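Local coordinates for tRNA-splicing ligase RtcB (Thermus thermophilus, PDB 2EPG), which probably joins RNA ends bearing a 2',3'-cyclic or 3'-phosphate to ends with a 5'-hydroxyl, using GTP and manganese, at residues A[258-261]-A[262-266]; A[156-159]-A[160-163]. All coordinates share one frame; numbering follows the deposited sequence.

Contact 1. Residues A[258-261]-A[262-266]; sequences QDYV and ERFLK
Y260 and F264 both set CG opposite the carbonyl carbon (chi1 -75° and -82°), which brings CE1 of F264 to the edge of the Y260 ring. They sit one turn apart in the last two turns of helix 250-265. CE1 of F264 lies near the plane of that ring, 3.8 Å from CD2 of Y260. Y260 is also met by R263, which runs alongside it and points the same way. NH2 of R263 comes within 3.6 Å of CE2 of Y260, with guanidinium and ring planes 35° apart. The charge of R263 is paired with D292 of helix 288-321, and the hydroxyl of Y260 bonds to the backbone oxygen of K194. F264 also touches E289 of that helix and P100. With an alanine here in place of F264, the edge of Y260 is likely to lose its neighbour, opening a gap toward E289 and P100. On the neighbouring side, CG1 of V261 packs 3.8 Å from CD1 of L265. The backbone follows the alpha-helical i to i+4 pattern, with F264 N 2.7 Å from Y260 O. At the exposed side, Q258 NE2 gives E262 OE1 a weak, bent hydrogen bond of 2.7 Å.

Contact 2. Residues A[156-159]-A[160-163]; sequences LKEI and LKEG
K161 folds back over the preceding turn of helix 153-162, close to the helix C-terminus. Its CB is 3.6 Å from E158 O. CG passes 3.8 Å from K157 O, and CD stays near the same oxygen. The chain then bends at chi3 (-64°). This turns CE inward, 3.4 Å from K157 O and also close to the CA of E158. At the tip, NZ comes no nearer than 4.4 Å to CG of E158. The E158 carboxylate does not touch it: E158 OE2 lies 5.6 Å from K161 NZ. OE1 of E158 accepts a hydrogen bond from W166 NE1, and OE2 has a long, weak ion pair with R154. L160, the residue before, carries its CG 3.2 Å from L156 O. Its side chain reaches F200, A299 and F303, while I159 touches A306, W166 and L167. Backbone bonds close the last turn. E158 O accepts E162 N at 2.8 Å, nearly in line with its C=O, and takes a weaker bond from K161 N. G163 N reaches I159 O as the chain leaves the helix with positive phi, where a CB would jam against the carbonyl of E162. The main-chain hydrogen bonds hold this turn, and the lysine methylenes only pack against its carbonyl oxygens. Opposite charges on E158 and K161 probably add only a mild attraction at this separation.

Overall arrangement
From the N terminus, the chain first reaches contact 2, in helix 153-162. Helix 164-169 follows directly, and helix 197-203 comes later and packs on contact 2. After strands 216-225 and 240-247 the chain enters helix 250-265, whose last turns form contact 1. The contacts are in series and neither nests nor crosses. Each covers the last turns of one helix and the first residue beyond it, so neither closes a long loop. Their centres are 24 Å apart and their nearest atoms about 11 Å, with no touch. The long helix 288-321 joins them: contact 1 packs on its earlier part, through E289, D292 and A296, and contact 2 farther along, through A299, F303 and A306.

Contact 1. Residues A[258-261]-A[262-266]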
ATOM      1  N   GLN A 258     -13.361  -8.230  -9.116  1.00 36.20           N
ATOM      2  CA  GLN A 258     -14.559  -8.289  -9.954  1.00 37.50           C
ATOM      3  C   GLN A 258     -15.293  -9.615  -9.797  1.00 35.22           C
ATOM      4  O   GLN A 258     -16.504  -9.642  -9.622  1.00 35.04           O
ATOM      5  CB  GLN A 258     -14.183  -8.092 -11.423  1.00 39.01           C
ATOM      6  CG  GLN A 258     -15.348  -8.249 -12.380  1.00 45.54           C
ATOM      7  CD  GLN A 258     -16.325  -7.089 -12.314  1.00 48.44           C
ATOM      8  OE1 GLN A 258     -15.992  -5.965 -12.697  1.00 53.27           O
ATOM      9  NE2 GLN A 258     -17.537  -7.353 -11.824  1.00 49.96           N
ATOM     10  N   ASP A 259     -14.545 -10.711  -9.859  1.00 35.40           N
ATOM     11  CA  ASP A 259     -15.109 -12.052  -9.726  1.00 34.02           C
ATOM     12  C   ASP A 259     -15.891 -12.205  -8.431  1.00 35.25           C
ATOM     13  O   ASP A 259     -16.990 -12.757  -8.422  1.00 35.59           O
ATOM     14  CB  ASP A 259     -14.001 -13.110  -9.740  1.00 34.39           C
ATOM     15  CG  ASP A 259     -13.296 -13.226 -11.085  1.00 35.51           C
ATOM     16  OD1 ASP A 259     -12.215 -13.851 -11.126  1.00 35.01           O
ATOM     17  OD2 ASP A 259     -13.817 -12.712 -12.098  1.00 36.52           O
ATOM     18  N   TYR A 260     -15.328 -11.716  -7.330  1.00 35.45           N
ATOM     19  CA  TYR A 260     -15.989 -11.863  -6.042  1.00 33.72           C
ATOM     20  C   TYR A 260     -17.061 -10.855  -5.688  1.00 34.80           C
ATOM     21  O   TYR A 260     -17.978 -11.184  -4.948  1.00 34.96           O
ATOM     22  CB  TYR A 260     -14.948 -11.972  -4.924  1.00 29.87           C
ATOM     23  CG  TYR A 260     -14.298 -13.344  -4.910  1.00 27.53           C
ATOM     24  CD1 TYR A 260     -13.124 -13.587  -5.618  1.00 26.73           C
ATOM     25  CD2 TYR A 260     -14.917 -14.417  -4.263  1.00 26.08           C
ATOM     26  CE1 TYR A 260     -12.579 -14.868  -5.690  1.00 25.83           C
ATOM     27  CE2 TYR A 260     -14.390 -15.703  -4.325  1.00 27.04           C
ATOM     28  CZ  TYR A 260     -13.223 -15.919  -5.042  1.00 26.34           C
ATOM     29  OH  TYR A 260     -12.713 -17.183  -5.118  1.00 28.03           O
ATOM     30  N   VAL A 261     -16.960  -9.633  -6.198  1.00 36.97           N
ATOM     31  CA  VAL A 261     -18.001  -8.659  -5.913  1.00 37.89           C
ATOM     32  C   VAL A 261     -19.303  -9.255  -6.452  1.00 40.62           C
ATOM     33  O   VAL A 261     -20.299  -9.346  -5.725  1.00 38.92           O
ATOM     34  CB  VAL A 261     -17.769  -7.302  -6.626  1.00 38.93           C
ATOM     35  CG1 VAL A 261     -19.045  -6.470  -6.570  1.00 39.38           C
ATOM     36  CG2 VAL A 261     -16.634  -6.540  -5.960  1.00 38.13           C
ATOM     37  N   GLU A 262     -19.289  -9.669  -7.720  1.00 41.05           N
ATOM     38  CA  GLU A 262     -20.493 -10.232  -8.320  1.00 44.11           C
ATOM     39  C   GLU A 262     -20.905 -11.542  -7.675  1.00 43.70           C
ATOM     40  O   GLU A 262     -22.092 -11.813  -7.534  1.00 43.33           O
ATOM     41  CB  GLU A 262     -20.342 -10.390  -9.845  1.00 48.01           C
ATOM     42  CG  GLU A 262     -18.999 -10.872 -10.345  1.00 53.20           C
ATOM     43  CD  GLU A 262     -18.891 -10.785 -11.871  1.00 57.59           C
ATOM     44  OE1 GLU A 262     -18.911  -9.653 -12.416  1.00 58.34           O
ATOM     45  OE2 GLU A 262     -18.791 -11.850 -12.526  1.00 58.67           O
ATOM     46  N   ARG A 263     -19.936 -12.348  -7.255  1.00 43.74           N
ATOM     47  CA  ARG A 263     -20.276 -13.592  -6.594  1.00 43.01           C
ATOM     48  C   ARG A 263     -20.920 -13.259  -5.240  1.00 43.51           C
ATOM     49  O   ARG A 263     -21.863 -13.927  -4.820  1.00 42.41           O
ATOM     50  CB  ARG A 263     -19.032 -14.465  -6.400  1.00 45.03           C
ATOM     51  CG  ARG A 263     -19.346 -15.796  -5.724  1.00 46.67           C
ATOM     52  CD  ARG A 263     -18.158 -16.747  -5.639  1.00 49.81           C
ATOM     53  NE  ARG A 263     -18.540 -17.948  -4.894  1.00 52.15           N
ATOM     54  CZ  ARG A 263     -17.693 -18.840  -4.389  1.00 52.76           C
ATOM     55  NH1 ARG A 263     -18.166 -19.888  -3.729  1.00 53.38           N
ATOM     56  NH2 ARG A 263     -16.384 -18.691  -4.539  1.00 51.20           N
ATOM     57  N   PHE A 264     -20.420 -12.217  -4.571  1.00 43.62           N
ATOM     58  CA  PHE A 264     -20.956 -11.785  -3.266  1.00 44.16           C
ATOM     59  C   PHE A 264     -22.335 -11.146  -3.386  1.00 46.15           C
ATOM     60  O   PHE A 264     -23.132 -11.179  -2.447  1.00 46.64           O
ATOM     61  CB  PHE A 264     -20.023 -10.765  -2.594  1.00 40.26           C
ATOM     62  CG  PHE A 264     -18.857 -11.373  -1.863  1.00 37.19           C
ATOM     63  CD1 PHE A 264     -18.416 -12.665  -2.159  1.00 36.21           C
ATOM     64  CD2 PHE A 264     -18.159 -10.629  -0.913  1.00 34.28           C
ATOM     65  CE1 PHE A 264     -17.292 -13.207  -1.520  1.00 35.12           C
ATOM     66  CE2 PHE A 264     -17.032 -11.162  -0.269  1.00 34.70           C
ATOM     67  CZ  PHE A 264     -16.597 -12.449  -0.573  1.00 33.34           C
ATOM     68  N   LEU A 265     -22.609 -10.538  -4.531  1.00 48.65           N
ATOM     69  CA  LEU A 265     -23.899  -9.908  -4.735  1.00 52.07           C
ATOM     70  C   LEU A 265     -24.964 -10.985  -4.918  1.00 53.90           C
ATOM     71  O   LEU A 265     -26.053 -10.901  -4.344  1.00 53.91           O
ATOM     72  CB  LEU A 265     -23.849  -8.999  -5.967  1.00 52.92           C
ATOM     73  CG  LEU A 265     -23.050  -7.697  -5.819  1.00 53.46           C
ATOM     74  CD1 LEU A 265     -22.763  -7.106  -7.199  1.00 52.31           C
ATOM     75  CD2 LEU A 265     -23.828  -6.712  -4.945  1.00 52.50           C
ATOM     76  N   LYS A 266     -24.624 -12.014  -5.690  1.00 56.25           N
ATOM     77  CA  LYS A 266     -25.553 -13.100  -5.988  1.00 59.19           C
ATOM     78  C   LYS A 266     -25.636 -14.181  -4.920  1.00 60.34           C
ATOM     79  O   LYS A 266     -25.968 -15.325  -5.223  1.00 61.67           O
ATOM     80  CB  LYS A 266     -25.186 -13.737  -7.331  1.00 60.22           C
ATOM     81  CG  LYS A 266     -26.372 -14.349  -8.073  1.00 63.79           C
ATOM     82  CD  LYS A 266     -26.019 -14.653  -9.528  1.00 64.91           C
ATOM     83  CE  LYS A 266     -27.269 -14.853 -10.386  1.00 65.40           C
ATOM     84  NZ  LYS A 266     -28.104 -15.998  -9.931  1.00 64.56           N
TER

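Contact 2. Residues A[156-159]-A[160-163]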
ATOM      1  N   LEU A 156       4.240 -19.802 -11.622  1.00 42.35           N
ATOM      2  CA  LEU A 156       3.530 -18.637 -11.154  1.00 44.67           C
ATOM      3  C   LEU A 156       2.437 -19.049 -10.172  1.00 43.76           C
ATOM      4  O   LEU A 156       1.967 -18.239  -9.380  1.00 44.03           O
ATOM      5  CB  LEU A 156       3.010 -17.821 -12.335  1.00 47.44           C
ATOM      6  CG  LEU A 156       1.706 -18.110 -13.040  1.00 51.31           C
ATOM      7  CD1 LEU A 156       0.670 -17.075 -12.595  1.00 53.05           C
ATOM      8  CD2 LEU A 156       1.929 -18.012 -14.552  1.00 54.57           C
ATOM      9  N   LYS A 157       2.093 -20.335 -10.186  1.00 41.96           N
ATOM     10  CA  LYS A 157       1.091 -20.900  -9.283  1.00 40.48           C
ATOM     11  C   LYS A 157       1.735 -20.964  -7.890  1.00 37.64           C
ATOM     12  O   LYS A 157       1.111 -20.654  -6.871  1.00 35.09           O
ATOM     13  CB  LYS A 157       0.729 -22.317  -9.735  1.00 43.72           C
ATOM     14  CG  LYS A 157      -0.665 -22.777  -9.391  1.00 46.65           C
ATOM     15  CD  LYS A 157      -1.695 -22.275 -10.401  1.00 48.60           C
ATOM     16  CE  LYS A 157      -3.018 -23.026 -10.241  1.00 50.54           C
ATOM     17  NZ  LYS A 157      -4.080 -22.553 -11.186  1.00 54.98           N
ATOM     18  N   GLU A 158       2.988 -21.392  -7.856  1.00 34.60           N
ATOM     19  CA  GLU A 158       3.722 -21.458  -6.606  1.00 35.05           C
ATOM     20  C   GLU A 158       3.947 -20.018  -6.107  1.00 32.68           C
ATOM     21  O   GLU A 158       3.894 -19.754  -4.906  1.00 30.12           O
ATOM     22  CB  GLU A 158       5.052 -22.181  -6.824  1.00 34.96           C
ATOM     23  CG  GLU A 158       4.852 -23.627  -7.219  1.00 38.91           C
ATOM     24  CD  GLU A 158       6.152 -24.369  -7.424  1.00 42.09           C
ATOM     25  OE1 GLU A 158       7.209 -23.701  -7.489  1.00 43.48           O
ATOM     26  OE2 GLU A 158       6.111 -25.616  -7.531  1.00 44.25           O
ATOM     27  N   ILE A 159       4.162 -19.096  -7.040  1.00 30.22           N
ATOM     28  CA  ILE A 159       4.368 -17.701  -6.678  1.00 32.06           C
ATOM     29  C   ILE A 159       3.144 -17.152  -5.952  1.00 32.20           C
ATOM     30  O   ILE A 159       3.274 -16.460  -4.944  1.00 29.46           O
ATOM     31  CB  ILE A 159       4.698 -16.840  -7.929  1.00 31.39           C
ATOM     32  CG1 ILE A 159       6.129 -17.153  -8.390  1.00 32.88           C
ATOM     33  CG2 ILE A 159       4.618 -15.356  -7.606  1.00 30.88           C
ATOM     34  CD1 ILE A 159       6.571 -16.391  -9.608  1.00 31.76           C
ATOM     35  N   LEU A 160       1.952 -17.496  -6.431  1.00 32.82           N
ATOM     36  CA  LEU A 160       0.741 -17.008  -5.789  1.00 32.79           C
ATOM     37  C   LEU A 160       0.608 -17.474  -4.346  1.00 32.79           C
ATOM     38  O   LEU A 160      -0.040 -16.816  -3.529  1.00 30.22           O
ATOM     39  CB  LEU A 160      -0.506 -17.433  -6.572  1.00 31.69           C
ATOM     40  CG  LEU A 160      -0.621 -16.997  -8.032  1.00 34.86           C
ATOM     41  CD1 LEU A 160      -2.028 -17.340  -8.546  1.00 38.57           C
ATOM     42  CD2 LEU A 160      -0.362 -15.519  -8.170  1.00 34.06           C
ATOM     43  N   LYS A 161       1.221 -18.612  -4.033  1.00 33.21           N
ATOM     44  CA  LYS A 161       1.141 -19.170  -2.692  1.00 34.05           C
ATOM     45  C   LYS A 161       2.272 -18.744  -1.785  1.00 33.12           C
ATOM     46  O   LYS A 161       2.069 -18.494  -0.592  1.00 33.05           O
ATOM     47  CB  LYS A 161       1.149 -20.704  -2.753  1.00 36.76           C
ATOM     48  CG  LYS A 161      -0.085 -21.328  -3.368  1.00 40.74           C
ATOM     49  CD  LYS A 161       0.059 -22.853  -3.544  1.00 46.44           C
ATOM     50  CE  LYS A 161       1.176 -23.186  -4.541  1.00 47.34           C
ATOM     51  NZ  LYS A 161       1.322 -24.645  -4.802  1.00 51.99           N
ATOM     52  N   GLU A 162       3.468 -18.662  -2.356  1.00 33.09           N
ATOM     53  CA  GLU A 162       4.658 -18.354  -1.575  1.00 33.88           C
ATOM     54  C   GLU A 162       5.074 -16.889  -1.509  1.00 33.42           C
ATOM     55  O   GLU A 162       5.782 -16.495  -0.587  1.00 36.53           O
ATOM     56  CB  GLU A 162       5.831 -19.222  -2.080  1.00 32.70           C
ATOM     57  CG  GLU A 162       7.131 -19.097  -1.253  1.00 35.82           C
ATOM     58  CD  GLU A 162       8.236 -20.055  -1.712  1.00 37.54           C
ATOM     59  OE1 GLU A 162       9.424 -19.817  -1.383  1.00 37.81           O
ATOM     60  OE2 GLU A 162       7.912 -21.055  -2.388  1.00 36.54           O
ATOM     61  N   GLY A 163       4.658 -16.082  -2.478  1.00 32.94           N
ATOM     62  CA  GLY A 163       5.028 -14.675  -2.445  1.00 30.36           C
ATOM     63  C   GLY A 163       6.412 -14.321  -2.963  1.00 30.30           C
ATOM     64  O   GLY A 163       7.018 -15.080  -3.726  1.00 28.59           O
TER